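Local coordinates for phosphoenolpyruvate-protein phosphotransferase (PDB 3CI6), which probably transfers a phosphoryl group from phosphoenolpyruvate to a histidine of an acceptor protein, this chain being the GAF domain of the enzyme, at residues B[42-47]-B[133-138]. Residues are numbered along the deposited sequence; the frame is centred on the assembly and turned at random.
Sequences VDVCSI and VVQNKQ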
ATOM      1  N   VAL B  42      15.650  -2.665  13.895  1.00  6.44           N
ATOM      2  CA  VAL B  42      16.119  -1.294  14.072  1.00  5.72           C
ATOM      3  C   VAL B  42      15.689  -0.771  15.434  1.00  6.25           C
ATOM      4  O   VAL B  42      14.753  -1.264  16.038  1.00  7.08           O
ATOM      5  CB  VAL B  42      15.661  -0.377  12.927  1.00  6.19           C
ATOM      6  CG1 VAL B  42      16.338  -0.825  11.605  1.00  8.44           C
ATOM      7  CG2 VAL B  42      14.151  -0.374  12.783  1.00  6.54           C
ATOM      8  N   ASP B  43      16.411   0.225  15.910  1.00  5.49           N
ATOM      9  CA  ASP B  43      16.169   0.762  17.246  1.00  6.00           C
ATOM     10  C   ASP B  43      14.844   1.493  17.343  1.00  6.20           C
ATOM     11  O   ASP B  43      14.143   1.364  18.347  1.00  7.07           O
ATOM     12  CB  ASP B  43      17.286   1.725  17.650  1.00  5.92           C
ATOM     13  CG  ASP B  43      18.606   1.036  17.839  1.00  7.98           C
ATOM     14  OD1 ASP B  43      18.612  -0.115  18.352  1.00 11.87           O
ATOM     15  OD2 ASP B  43      19.662   1.658  17.506  1.00  9.48           O
ATOM     16  N   VAL B  44      14.527   2.288  16.320  1.00  4.28           N
ATOM     17  CA  VAL B  44      13.350   3.113  16.324  1.00  4.36           C
ATOM     18  C   VAL B  44      12.634   3.131  14.996  1.00  5.36           C
ATOM     19  O   VAL B  44      13.274   3.264  13.957  1.00  5.83           O
ATOM     20  CB  VAL B  44      13.690   4.585  16.699  1.00  4.42           C
ATOM     21  CG1 VAL B  44      12.462   5.501  16.582  1.00  6.14           C
ATOM     22  CG2 VAL B  44      14.348   4.651  18.075  1.00  7.06           C
ATOM     23  N   CYS B  45      11.313   2.977  15.019  1.00  5.91           N
ATOM     24  CA  CYS B  45      10.487   3.271  13.858  1.00  6.19           C
ATOM     25  C   CYS B  45       9.303   4.098  14.326  1.00  5.68           C
ATOM     26  O   CYS B  45       8.591   3.683  15.226  1.00  6.64           O
ATOM     27  CB  CYS B  45      10.015   2.000  13.222  1.00  6.61           C
ATOM     28  SG  CYS B  45       8.940   2.316  11.753  1.00  7.90           S
ATOM     29  N   SER B  46       9.128   5.255  13.715  1.00  5.58           N
ATOM     30  CA  SER B  46       8.058   6.168  14.085  1.00  6.11           C
ATOM     31  C   SER B  46       7.340   6.668  12.865  1.00  6.13           C
ATOM     32  O   SER B  46       7.913   6.742  11.783  1.00  7.02           O
ATOM     33  CB  SER B  46       8.627   7.378  14.802  1.00  7.52           C
ATOM     34  OG  SER B  46       9.466   7.047  15.883  1.00  6.60           O
ATOM     35  N   ILE B  47       6.104   7.112  13.068  0.70  6.21           N
ATOM     36  CA  ILE B  47       5.359   7.724  11.982  0.70  6.71           C
ATOM     37  C   ILE B  47       4.788   9.051  12.442  0.70  6.11           C
ATOM     38  O   ILE B  47       4.229   9.180  13.545  0.70  5.83           O
ATOM     39  CB  ILE B  47       4.266   6.799  11.427  0.70  7.26           C
ATOM     40  CG1 ILE B  47       3.589   7.416  10.202  0.70  9.62           C
ATOM     41  CG2 ILE B  47       3.272   6.425  12.510  0.70  9.49           C
ATOM     42  CD1 ILE B  47       4.489   7.724   9.121  0.70 13.30           C
ATOM     43  N   VAL B 133       9.823   7.335   9.789  1.00  6.36           N
ATOM     44  CA  VAL B 133      11.215   7.499  10.162  1.00  7.44           C
ATOM     45  C   VAL B 133      11.737   6.227  10.813  1.00  8.70           C
ATOM     46  O   VAL B 133      11.127   5.716  11.745  1.00  9.87           O
ATOM     47  CB  VAL B 133      11.353   8.665  11.127  1.00  7.30           C
ATOM     48  CG1 VAL B 133      12.755   8.733  11.656  1.00  9.33           C
ATOM     49  CG2 VAL B 133      10.917   9.998  10.445  1.00  7.93           C
ATOM     50  N   VAL B 134      12.864   5.723  10.329  1.00  6.70           N
ATOM     51  CA  VAL B 134      13.615   4.638  10.937  1.00  7.19           C
ATOM     52  C   VAL B 134      14.930   5.234  11.419  1.00  6.10           C
ATOM     53  O   VAL B 134      15.626   5.952  10.671  1.00  6.06           O
ATOM     54  CB  VAL B 134      13.813   3.490   9.932  1.00  7.93           C
ATOM     55  CG1 VAL B 134      14.934   2.586  10.343  1.00  8.88           C
ATOM     56  CG2 VAL B 134      12.505   2.716   9.727  1.00  7.91           C
ATOM     57  N   GLN B 135      15.265   5.015  12.677  1.00  5.68           N
ATOM     58  CA  GLN B 135      16.507   5.548  13.255  1.00  7.33           C
ATOM     59  C   GLN B 135      17.252   4.466  14.002  1.00  6.94           C
ATOM     60  O   GLN B 135      16.643   3.556  14.559  1.00  6.20           O
ATOM     61  CB  GLN B 135      16.230   6.688  14.226  1.00  7.39           C
ATOM     62  CG  GLN B 135      15.742   7.941  13.524  1.00  9.07           C
ATOM     63  CD  GLN B 135      15.331   8.995  14.528  1.00 10.57           C
ATOM     64  OE1 GLN B 135      14.357   8.825  15.283  1.00 13.19           O
ATOM     65  NE2 GLN B 135      16.116  10.074  14.589  1.00 12.84           N
ATOM     66  N   ASN B 136      18.570   4.578  14.033  1.00  8.25           N
ATOM     67  CA  ASN B 136      19.405   3.689  14.801  1.00  8.31           C
ATOM     68  C   ASN B 136      20.493   4.499  15.477  1.00  9.86           C
ATOM     69  O   ASN B 136      20.901   5.561  14.993  1.00  9.59           O
ATOM     70  CB  ASN B 136      20.006   2.632  13.902  1.00  8.83           C
ATOM     71  CG  ASN B 136      18.969   1.760  13.346  1.00 12.57           C
ATOM     72  OD1 ASN B 136      18.591   0.777  13.992  1.00 11.55           O
ATOM     73  ND2 ASN B 136      18.446   2.124  12.168  1.00 15.40           N
ATOM     74  N   LYS B 137      20.951   3.976  16.605  1.00 10.31           N
ATOM     75  CA  LYS B 137      21.976   4.675  17.371  1.00 11.64           C
ATOM     76  C   LYS B 137      23.267   4.877  16.575  1.00 11.98           C
ATOM     77  O   LYS B 137      23.797   5.994  16.484  1.00 13.09           O
ATOM     78  CB  LYS B 137      22.206   3.923  18.677  1.00 12.14           C
ATOM     79  CG  LYS B 137      21.065   4.089  19.636  1.00 12.53           C
ATOM     80  CD  LYS B 137      21.153   3.059  20.753  1.00 15.18           C
ATOM     81  CE  LYS B 137      19.961   3.139  21.660  1.00 18.31           C
ATOM     82  NZ  LYS B 137      20.214   2.298  22.869  1.00 21.80           N
ATOM     83  N   GLN B 138      23.736   3.822  15.958  1.00 10.98           N
ATOM     84  CA  GLN B 138      24.949   3.870  15.167  1.00 13.49           C
ATOM     85  C   GLN B 138      24.648   4.153  13.716  1.00 11.99           C
ATOM     86  O   GLN B 138      23.540   3.877  13.262  1.00 12.14           O
ATOM     87  CB  GLN B 138      25.623   2.514  15.259  1.00 13.96           C
ATOM     88  CG  GLN B 138      26.083   2.197  16.673  1.00 16.98           C
ATOM     89  CD  GLN B 138      26.100   0.715  16.986  1.00 19.68           C
ATOM     90  OE1 GLN B 138      25.472  -0.098  16.288  1.00 30.09           O
ATOM     91  NE2 GLN B 138      26.821   0.350  18.054  1.00 25.54           N
TER
HETATM   92  O   HOH W   1      22.303   1.105  16.724  1.00 35.48           O
HETATM   93  O   HOH W   2      11.553   8.673  15.199  1.00 21.22           O
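Asp43 is held at both its backbone N, by Asn136, and its carboxylate, by Lys137, where two central antiparallel strands of the GAF sheet, 44-51 and 127-136, meet. Asp43 N donates to Asn136 OD1 at 3.0 Å, from above the carbonyl plane, 44° out of it. Asp43 OD2 takes the N-H of Lys137 at 2.8 Å, nearly straight at 170°. Asp43 CG lies beside its own backbone N (chi1 -67°), which sets OD2 against the backbone N of Lys137, just past the end of strand 127-136. A water donates to the same OD2 and accepts from Gln138 N.

Inward, regular pairing takes over. Val44 and Gln135 exchange two backbone bonds, as do Ser46 and Val133; Val133 N reaches Ser46 O at 2.8 Å. Cys45 and Val134 form the non-hydrogen-bonded pair between them. On their face, Val134 CG1 meets Val42 CG1 at 3.9 Å and Val134 CG2 meets Cys45 SG at 4.1 Å. Helix 25-40 covers Cys45 through Val33 and Val36. On the other face, a water links Gln135 OE1 to Ser46 OG, which also bonds Ser62.

Further out, Asn136 ND2 is hydrogen-bonded to Ser116 OG, so the amide is gripped at both its oxygen and its nitrogen, which should limit its rotation. Polar side chains thus continue the cross-strand bonding past the last backbone pair.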